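Enterobactin synthetase component F-related protein (Vibrio cholerae serotype O1, PDB 4OXI) probably activates glycine with ATP as glycyl-adenylate, serving a lipopolysaccharide modification pathway, related to nonribosomal peptide synthetases, that confers antimicrobial peptide resistance. Local coordinates at residues F266-H271 with V305-P310; L332-G337 with I357-P362; G259-L264 with Y284-L289. All coordinates share one frame; numbering follows the deposited sequence.

Contact 1: residues F266-H271 with V305-P310; sequences FDLSVH and VWLSVP. With GAP (glycyl-adenosine-5'-phosphate), chain B.
F266 and L268 meet V309 and L307 where the start of helix 268-279 packs against strand 305-308, beside the glycyl-adenylate pocket of this adenylation domain. The F266 ring takes V309 CG1 at its edge, near the ring plane, 3.9 Å from CE2. L268 crosses L307 at about a right angle, with the two CD2 methyls 4.0 Å apart, while its CD1 leans on the backbone where S308 joins V309. L307 CD2 also lies over one face of the H271 ring, though it is modelled too close for the distance to be trusted.

The ligand completes the cluster: L268 CD2 is 3.9 Å from GAP CA, and the ligand's carbonyl O sits in the plane of the F266 ring, 3.4 Å from CZ. Next to them D267 OD1 accepts a hydrogen bond from the glycyl amino group, GAP N, at 2.7 Å; with chi1 at 70°, CG lies between the backbone N and the carbonyl carbon, and the carboxylate faces the glycyl end. The bond matches the aspartate that grips the alpha-amino group in related adenylation domains.

Further out, H271 ND1 is hydrogen-bonded to the Y242 hydroxyl. F266 O ties the helix start to the loop, accepting hydrogen bonds from S269 N at 3.0 Å and S269 OG at 2.8 Å.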
# COMPACT_ATOMS: atom_id res chain seq x y z
N PHE A 266 2.35 -2.04 0.95
CA PHE A 266 1.33 -1.50 0.03
C PHE A 266 0.40 -0.64 0.89
O PHE A 266 -0.01 -1.07 1.98
CB PHE A 266 0.53 -2.67 -0.58
CG PHE A 266 -0.36 -2.29 -1.74
CD1 PHE A 266 -0.22 -1.06 -2.39
CD2 PHE A 266 -1.35 -3.17 -2.19
CE1 PHE A 266 -1.05 -0.72 -3.47
CE2 PHE A 266 -2.18 -2.84 -3.27
CZ PHE A 266 -2.03 -1.61 -3.91
N ASP A 267 0.08 0.58 0.43
CA ASP A 267 -0.66 1.48 1.31
C ASP A 267 -2.11 1.08 1.62
O ASP A 267 -2.72 1.64 2.53
CB ASP A 267 -0.53 2.96 0.89
CG ASP A 267 -1.27 3.29 -0.40
OD1 ASP A 267 -1.93 2.39 -0.99
OD2 ASP A 267 -1.20 4.47 -0.83
N LEU A 268 -2.65 0.09 0.91
CA LEU A 268 -3.95 -0.48 1.30
C LEU A 268 -3.92 -1.02 2.72
O LEU A 268 -4.95 -1.03 3.40
CB LEU A 268 -4.38 -1.59 0.35
CG LEU A 268 -4.63 -1.21 -1.12
CD1 LEU A 268 -5.39 -2.32 -1.83
CD2 LEU A 268 -5.40 0.10 -1.22
N SER A 269 -2.75 -1.44 3.19
CA SER A 269 -2.66 -1.99 4.54
C SER A 269 -2.81 -0.86 5.55
O SER A 269 -3.32 -1.07 6.64
CB SER A 269 -1.34 -2.71 4.76
OG SER A 269 -0.26 -1.79 4.69
N VAL A 270 -2.37 0.33 5.18
CA VAL A 270 -2.53 1.50 6.03
C VAL A 270 -4.00 1.80 6.24
O VAL A 270 -4.44 2.11 7.34
CB VAL A 270 -1.86 2.72 5.41
CG1 VAL A 270 -2.12 3.96 6.27
CG2 VAL A 270 -0.37 2.46 5.26
N HIS A 271 -4.77 1.71 5.17
CA HIS A 271 -6.22 1.84 5.29
C HIS A 271 -6.78 0.80 6.28
O HIS A 271 -7.45 1.17 7.25
CB HIS A 271 -6.85 1.70 3.90
CG HIS A 271 -8.32 1.43 3.91
ND1 HIS A 271 -9.24 2.33 3.42
CD2 HIS A 271 -9.02 0.35 4.30
CE1 HIS A 271 -10.45 1.82 3.52
NE2 HIS A 271 -10.35 0.61 4.05
N VAL A 305 -15.83 -6.36 6.85
CA VAL A 305 -15.20 -5.32 6.02
C VAL A 305 -13.97 -5.86 5.29
O VAL A 305 -13.11 -6.51 5.90
CB VAL A 305 -14.79 -4.08 6.88
CG1 VAL A 305 -14.25 -2.96 6.01
CG2 VAL A 305 -15.95 -3.56 7.69
N TRP A 306 -13.87 -5.58 3.99
CA TRP A 306 -12.79 -6.09 3.15
C TRP A 306 -12.23 -5.03 2.20
O TRP A 306 -12.99 -4.26 1.62
CB TRP A 306 -13.29 -7.28 2.33
CG TRP A 306 -12.22 -7.89 1.45
CD1 TRP A 306 -11.97 -7.58 0.14
CD2 TRP A 306 -11.27 -8.90 1.82
NE1 TRP A 306 -10.92 -8.35 -0.33
CE2 TRP A 306 -10.47 -9.17 0.69
CE3 TRP A 306 -11.02 -9.61 3.00
CZ2 TRP A 306 -9.44 -10.12 0.70
CZ3 TRP A 306 -9.99 -10.56 3.01
CH2 TRP A 306 -9.22 -10.80 1.87
N LEU A 307 -10.90 -5.00 2.05
CA LEU A 307 -10.24 -4.16 1.05
C LEU A 307 -9.09 -4.93 0.41
O LEU A 307 -8.23 -5.47 1.13
CB LEU A 307 -9.70 -2.87 1.66
CG LEU A 307 -8.76 -2.06 0.76
CD1 LEU A 307 -9.47 -1.53 -0.49
CD2 LEU A 307 -8.15 -0.89 1.51
N SER A 308 -9.07 -4.99 -0.91
CA SER A 308 -7.95 -5.59 -1.63
C SER A 308 -7.98 -5.15 -3.09
O SER A 308 -8.90 -4.46 -3.51
CB SER A 308 -8.04 -7.11 -1.57
OG SER A 308 -9.14 -7.56 -2.34
N VAL A 309 -6.97 -5.54 -3.86
CA VAL A 309 -7.01 -5.39 -5.31
C VAL A 309 -8.14 -6.30 -5.82
O VAL A 309 -8.51 -7.27 -5.14
CB VAL A 309 -5.67 -5.78 -5.98
CG1 VAL A 309 -4.60 -4.75 -5.66
CG2 VAL A 309 -5.22 -7.19 -5.53
N PRO A 310 -8.71 -5.98 -6.98
CA PRO A 310 -9.85 -6.77 -7.48
C PRO A 310 -9.46 -8.14 -8.06
O PRO A 310 -10.34 -8.93 -8.40
CB PRO A 310 -10.44 -5.88 -8.57
CG PRO A 310 -9.30 -5.00 -9.00
CD PRO A 310 -8.52 -4.74 -7.75
N GAP B . -3.06 3.36 -3.28
CA GAP B . -3.77 2.27 -4.01
C GAP B . -2.86 1.83 -5.14
O GAP B . -3.15 0.93 -5.91
PA GAP B . -0.43 2.28 -6.36
O1A GAP B . 0.41 3.53 -6.27
O2A GAP B . 0.19 0.91 -6.11
O3A GAP B . -1.61 2.55 -5.30
C5' GAP B . -1.65 3.54 -8.30
O5' GAP B . -1.13 2.31 -7.80
C4' GAP B . -2.20 3.31 -9.70
O4' GAP B . -3.08 2.19 -9.69
C3' GAP B . -3.07 4.44 -10.19
O3' GAP B . -2.29 5.50 -10.75
C2' GAP B . -3.95 3.74 -11.21
O2' GAP B . -3.22 3.51 -12.41
C1' GAP B . -4.12 2.36 -10.64
N9 GAP B . -5.42 2.28 -9.94
C8 GAP B . -5.61 2.43 -8.62
N7 GAP B . -6.92 2.28 -8.29
C5 GAP B . -7.59 2.04 -9.43
C6 GAP B . -9.01 1.81 -9.80
N6 GAP B . -9.98 1.78 -8.85
N1 GAP B . -9.28 1.61 -11.11
C2 GAP B . -8.32 1.63 -12.06
N3 GAP B . -7.02 1.84 -11.79
C4 GAP B . -6.60 2.04 -10.52

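Contact 2: residues L332-G337 with I357-P362; sequences LSFFCG and INLYGP. With GAP (glycyl-adenosine-5'-phosphate), chain B.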
# COMPACT_ATOMS: atom_id res chain seq x y z
N LEU A 332 -19.27 -4.47 3.80
CA LEU A 332 -18.56 -3.47 3.01
C LEU A 332 -17.35 -4.08 2.30
O LEU A 332 -16.41 -4.55 2.94
CB LEU A 332 -18.12 -2.30 3.89
CG LEU A 332 -19.15 -1.23 4.28
CD1 LEU A 332 -18.65 -0.42 5.46
CD2 LEU A 332 -19.47 -0.31 3.11
N SER A 333 -17.38 -4.03 0.96
CA SER A 333 -16.31 -4.57 0.13
C SER A 333 -15.67 -3.43 -0.63
O SER A 333 -16.34 -2.79 -1.46
CB SER A 333 -16.88 -5.56 -0.89
OG SER A 333 -17.33 -6.75 -0.26
N PHE A 334 -14.39 -3.16 -0.37
CA PHE A 334 -13.70 -2.13 -1.13
C PHE A 334 -12.68 -2.78 -2.07
O PHE A 334 -12.02 -3.75 -1.69
CB PHE A 334 -12.96 -1.15 -0.22
CG PHE A 334 -13.85 -0.37 0.72
CD1 PHE A 334 -14.33 0.87 0.36
CD2 PHE A 334 -14.14 -0.86 1.99
CE1 PHE A 334 -15.13 1.62 1.24
CE2 PHE A 334 -14.92 -0.14 2.86
CZ PHE A 334 -15.41 1.11 2.49
N PHE A 335 -12.53 -2.24 -3.27
CA PHE A 335 -11.49 -2.69 -4.18
C PHE A 335 -10.71 -1.49 -4.70
O PHE A 335 -11.29 -0.45 -5.01
CB PHE A 335 -12.08 -3.53 -5.31
CG PHE A 335 -12.73 -4.80 -4.82
CD1 PHE A 335 -11.96 -5.85 -4.34
CD2 PHE A 335 -14.11 -4.93 -4.78
CE1 PHE A 335 -12.55 -7.02 -3.85
CE2 PHE A 335 -14.70 -6.09 -4.30
CZ PHE A 335 -13.92 -7.13 -3.83
N CYS A 336 -9.38 -1.62 -4.76
CA CYS A 336 -8.54 -0.53 -5.20
C CYS A 336 -7.35 -1.09 -5.94
O CYS A 336 -6.90 -2.21 -5.64
CB CYS A 336 -8.02 0.27 -4.00
SG CYS A 336 -7.12 1.80 -4.46
N GLY A 337 -6.82 -0.33 -6.89
CA GLY A 337 -5.54 -0.67 -7.47
C GLY A 337 -5.52 -0.99 -8.94
O GLY A 337 -4.50 -0.75 -9.60
N ILE A 357 -17.55 -1.08 -3.17
CA ILE A 357 -17.07 0.28 -3.40
C ILE A 357 -15.78 0.26 -4.21
O ILE A 357 -14.82 -0.40 -3.81
CB ILE A 357 -16.78 1.00 -2.06
CG1 ILE A 357 -17.96 0.90 -1.10
CG2 ILE A 357 -16.38 2.45 -2.30
CD1 ILE A 357 -19.25 1.43 -1.66
N ASN A 358 -15.75 0.96 -5.34
CA ASN A 358 -14.53 1.08 -6.13
C ASN A 358 -13.74 2.25 -5.57
O ASN A 358 -14.30 3.33 -5.41
CB ASN A 358 -14.85 1.33 -7.62
CG ASN A 358 -13.64 1.17 -8.54
OD1 ASN A 358 -12.59 0.65 -8.13
ND2 ASN A 358 -13.79 1.59 -9.80
N LEU A 359 -12.47 2.05 -5.23
CA LEU A 359 -11.64 3.15 -4.73
C LEU A 359 -10.50 3.37 -5.70
O LEU A 359 -9.93 2.40 -6.19
CB LEU A 359 -11.04 2.82 -3.36
CG LEU A 359 -11.91 2.69 -2.12
CD1 LEU A 359 -11.06 2.36 -0.86
CD2 LEU A 359 -12.66 3.96 -1.93
N TYR A 360 -10.15 4.63 -5.95
CA TYR A 360 -9.02 4.94 -6.83
C TYR A 360 -8.05 5.93 -6.19
O TYR A 360 -8.47 6.90 -5.55
CB TYR A 360 -9.48 5.47 -8.22
CG TYR A 360 -8.40 6.30 -8.89
CD1 TYR A 360 -7.48 5.71 -9.76
CD2 TYR A 360 -8.27 7.66 -8.62
CE1 TYR A 360 -6.47 6.47 -10.35
CE2 TYR A 360 -7.25 8.42 -9.19
CZ TYR A 360 -6.36 7.82 -10.06
OH TYR A 360 -5.36 8.58 -10.63
N GLY A 361 -6.76 5.72 -6.43
CA GLY A 361 -5.74 6.68 -6.08
C GLY A 361 -4.36 6.05 -6.08
O GLY A 361 -4.22 4.83 -5.94
N PRO A 362 -3.33 6.88 -6.27
CA PRO A 362 -1.94 6.43 -6.22
C PRO A 362 -1.36 6.64 -4.82
O PRO A 362 -1.90 7.43 -4.03
CB PRO A 362 -1.25 7.36 -7.21
CG PRO A 362 -1.99 8.66 -7.05
CD PRO A 362 -3.43 8.28 -6.73
N GAP B . -3.06 3.36 -3.28
CA GAP B . -3.77 2.27 -4.01
C GAP B . -2.86 1.83 -5.14
O GAP B . -3.15 0.93 -5.91
PA GAP B . -0.43 2.28 -6.36
O1A GAP B . 0.41 3.53 -6.27
O2A GAP B . 0.19 0.91 -6.11
O3A GAP B . -1.61 2.55 -5.30
C5' GAP B . -1.65 3.54 -8.30
O5' GAP B . -1.13 2.31 -7.80
C4' GAP B . -2.20 3.31 -9.70
O4' GAP B . -3.08 2.19 -9.69
C3' GAP B . -3.07 4.44 -10.19
O3' GAP B . -2.29 5.50 -10.75
C2' GAP B . -3.95 3.74 -11.21
O2' GAP B . -3.22 3.51 -12.41
C1' GAP B . -4.12 2.36 -10.64
N9 GAP B . -5.42 2.28 -9.94
C8 GAP B . -5.61 2.43 -8.62
N7 GAP B . -6.92 2.28 -8.29
C5 GAP B . -7.59 2.04 -9.43
C6 GAP B . -9.01 1.81 -9.80
N6 GAP B . -9.98 1.78 -8.85
N1 GAP B . -9.28 1.61 -11.11
C2 GAP B . -8.32 1.63 -12.06
N3 GAP B . -7.02 1.84 -11.79
C4 GAP B . -6.60 2.04 -10.52
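Two neighbouring parallel strands of a beta-alpha-beta unit, 332-336 and 356-360 with helix 342-352 between them in the chain, bring F334 against I357 and lead into the adenine pocket. Three backbone hydrogen bonds join them: I357 N to S333 O (2.7 Å), F335 N to I357 O (3.0 Å) and L359 N to F335 O (2.8 Å).

On one face of the sheet F334 and I357 lie side by side, pointing the same way. CD1 of the F334 ring is 3.4 Å from I357 CB and 3.8 Å from L359 CD1, and CE1 adds further contact with I357. Y275 and L268 of helix 268-279 pack on this face, against F334 and C336 respectively. F335 points to the other face, where W348 of helix 342-352 meets its ring edge-to-face.

The C-terminal ends of the two strands, and the residues just after them, face the ligand. The adenine amino group, GAP N6, gives a bond of 2.7 Å to L359 O and a more bent one of 2.9 Å to N358 OD1. N358 extends to the base with CG opposite its backbone N (chi1 -168°), and its amide is held from rotating by a second bond, ND2 to P384 O. The adenine C5 lies at the edge of the Y360 ring, whose hydroxyl is hydrogen-bonded to D452. At the glycyl end C336 SG is 3.4 Å from GAP CA, and G361 O accepts a weak bond from GAP N. Backbone angles at both G337 and G361 call for glycine. The run N358-P362, NLYGP, opens the fifth core motif of adenylation domains, the strand-to-loop element that reads the adenine of the adenylate.

Contact 3: residues G259-L264 with Y284-L289; sequences GQYSDL and YVVPEL
Y284 O accepts a hydrogen bond from the backbone N of Q260 at 2.8 Å, joining strands 257-260 and 282-285, the parallel pair of a beta-alpha-beta unit whose intervening helix is 268-279. The Y284 ring leads away from Q260, towards W70 and H301, so its contribution to the pair is mainly backbone. G259 is the bridge partner of Y284.

V285 comes next and pairs with Q260; its CA is 3.9 Å from Q260 CB, on the face where Y111 of helix 108-119 also packs against V285. V286 then closes the pairing: V286 N bonds Q260 O at 3.1 Å, the last backbone bond of the pair before the chains part. With CG1 opposite the backbone N (chi1 176°), the other methyl, CG2, is turned onto Y261, 3.8 Å from its CA and 4.2 Å from its CB. F297 of helix 294-301 packs on V286 as well.

Farther along, E288 OE2 lies 5.0 Å from D263 OD1. R106 probably eases this proximity of like charges: it forms a salt bridge with D263 and a long, weak ion pair with E288.

Q260 itself folds back where the first strand ends. The side chain bends at chi2, and its amide is held at both atoms: OE1 bonds to the Y111 hydroxyl, while NE2 is shared between D272 and S262 O. The latter bond is 2.9 Å long and 168° at the hydrogen, reaching S262 O in its carbonyl plane, on a lone pair.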
# COMPACT_ATOMS: atom_id res chain seq x y z
N GLY A 259 -10.70 -7.09 7.48
CA GLY A 259 -9.64 -7.89 6.90
C GLY A 259 -8.37 -7.06 6.77
O GLY A 259 -8.42 -5.85 6.55
N GLN A 260 -7.22 -7.71 6.93
CA GLN A 260 -5.93 -7.10 6.62
C GLN A 260 -5.24 -7.98 5.57
O GLN A 260 -4.39 -8.81 5.91
CB GLN A 260 -5.07 -6.95 7.88
CG GLN A 260 -4.08 -5.80 7.83
CD GLN A 260 -2.97 -6.02 6.81
OE1 GLN A 260 -1.93 -6.61 7.13
NE2 GLN A 260 -3.18 -5.56 5.58
N TYR A 261 -5.61 -7.82 4.31
CA TYR A 261 -5.09 -8.66 3.24
C TYR A 261 -3.74 -8.18 2.65
O TYR A 261 -2.82 -8.98 2.49
CB TYR A 261 -6.14 -8.78 2.14
CG TYR A 261 -5.67 -9.50 0.90
CD1 TYR A 261 -5.79 -10.89 0.78
CD2 TYR A 261 -5.14 -8.80 -0.17
CE1 TYR A 261 -5.38 -11.54 -0.39
CE2 TYR A 261 -4.72 -9.44 -1.32
CZ TYR A 261 -4.84 -10.80 -1.43
OH TYR A 261 -4.42 -11.40 -2.60
N SER A 262 -3.64 -6.90 2.32
CA SER A 262 -2.47 -6.38 1.59
C SER A 262 -1.16 -6.42 2.39
O SER A 262 -1.18 -6.31 3.62
CB SER A 262 -2.75 -4.95 1.14
OG SER A 262 -3.93 -4.86 0.36
N ASP A 263 -0.03 -6.58 1.70
CA ASP A 263 1.29 -6.45 2.33
C ASP A 263 1.44 -5.07 2.97
O ASP A 263 0.86 -4.08 2.49
CB ASP A 263 2.40 -6.66 1.28
CG ASP A 263 2.42 -8.10 0.70
OD1 ASP A 263 2.02 -9.06 1.41
OD2 ASP A 263 2.83 -8.26 -0.47
N LEU A 264 2.21 -5.00 4.05
CA LEU A 264 2.45 -3.74 4.77
C LEU A 264 3.21 -2.71 3.93
O LEU A 264 3.18 -1.52 4.23
CB LEU A 264 3.20 -4.01 6.09
CG LEU A 264 2.38 -4.82 7.11
CD1 LEU A 264 3.23 -5.21 8.31
CD2 LEU A 264 1.16 -4.05 7.57
N TYR A 284 -8.26 -8.41 11.32
CA TYR A 284 -7.87 -9.80 11.13
C TYR A 284 -6.75 -9.91 10.09
O TYR A 284 -6.96 -9.65 8.90
CB TYR A 284 -9.08 -10.67 10.72
CG TYR A 284 -10.00 -10.99 11.89
CD1 TYR A 284 -10.03 -12.27 12.44
CD2 TYR A 284 -10.83 -10.01 12.45
CE1 TYR A 284 -10.86 -12.57 13.51
CE2 TYR A 284 -11.67 -10.31 13.53
CZ TYR A 284 -11.68 -11.59 14.04
OH TYR A 284 -12.50 -11.90 15.11
N VAL A 285 -5.57 -10.29 10.54
CA VAL A 285 -4.42 -10.42 9.64
C VAL A 285 -4.51 -11.69 8.79
O VAL A 285 -4.56 -12.79 9.33
CB VAL A 285 -3.11 -10.42 10.44
CG1 VAL A 285 -1.91 -10.64 9.51
CG2 VAL A 285 -2.98 -9.09 11.19
N VAL A 286 -4.52 -11.54 7.47
CA VAL A 286 -4.59 -12.70 6.58
C VAL A 286 -3.23 -13.38 6.53
O VAL A 286 -2.26 -12.79 6.06
CB VAL A 286 -5.00 -12.30 5.16
CG1 VAL A 286 -4.96 -13.52 4.23
CG2 VAL A 286 -6.40 -11.68 5.17
N PRO A 287 -3.15 -14.63 7.02
CA PRO A 287 -1.90 -15.40 7.00
C PRO A 287 -1.40 -15.53 5.57
O PRO A 287 -2.23 -15.61 4.66
CB PRO A 287 -2.31 -16.77 7.53
CG PRO A 287 -3.61 -16.56 8.24
CD PRO A 287 -4.28 -15.43 7.51
N GLU A 288 -0.09 -15.52 5.37
CA GLU A 288 0.51 -15.68 4.04
C GLU A 288 -0.15 -16.80 3.25
O GLU A 288 -0.62 -16.60 2.13
CB GLU A 288 2.01 -15.95 4.17
CG GLU A 288 2.73 -16.11 2.85
CD GLU A 288 2.90 -14.79 2.11
OE1 GLU A 288 2.97 -14.81 0.86
OE2 GLU A 288 2.97 -13.73 2.79
N LEU A 289 -0.22 -17.99 3.85
CA LEU A 289 -0.81 -19.18 3.22
C LEU A 289 -2.34 -19.16 3.06
O LEU A 289 -2.93 -20.20 2.74
CB LEU A 289 -0.43 -20.43 4.00
CG LEU A 289 0.89 -21.13 3.65
CD1 LEU A 289 1.38 -21.94 4.83
CD2 LEU A 289 0.68 -22.02 2.44

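Overall arrangement
Contact 1 stands between the other two. Its strand 305-308 is the neighbour of strand 332-336 from contact 2, with W306 O 2.7 Å from F334 N in a probable hydrogen bond; on the other side V305 O is 2.9 Å from G259 N of contact 3, again probably bonded. Contact 3 in turn contains the strands before and after helix 268-279, whose start forms half of contact 1. The centres of contacts 1 and 2 are about 8 Å apart, and both touch the glycyl-adenylate: contact 1 at the glycyl group and the phosphate, contact 2 from adenine to glycyl group. Contact 3, centred about 17 Å from the centre of contact 2, is farther from the ligand, the Y261 side chain being about 11 Å from it.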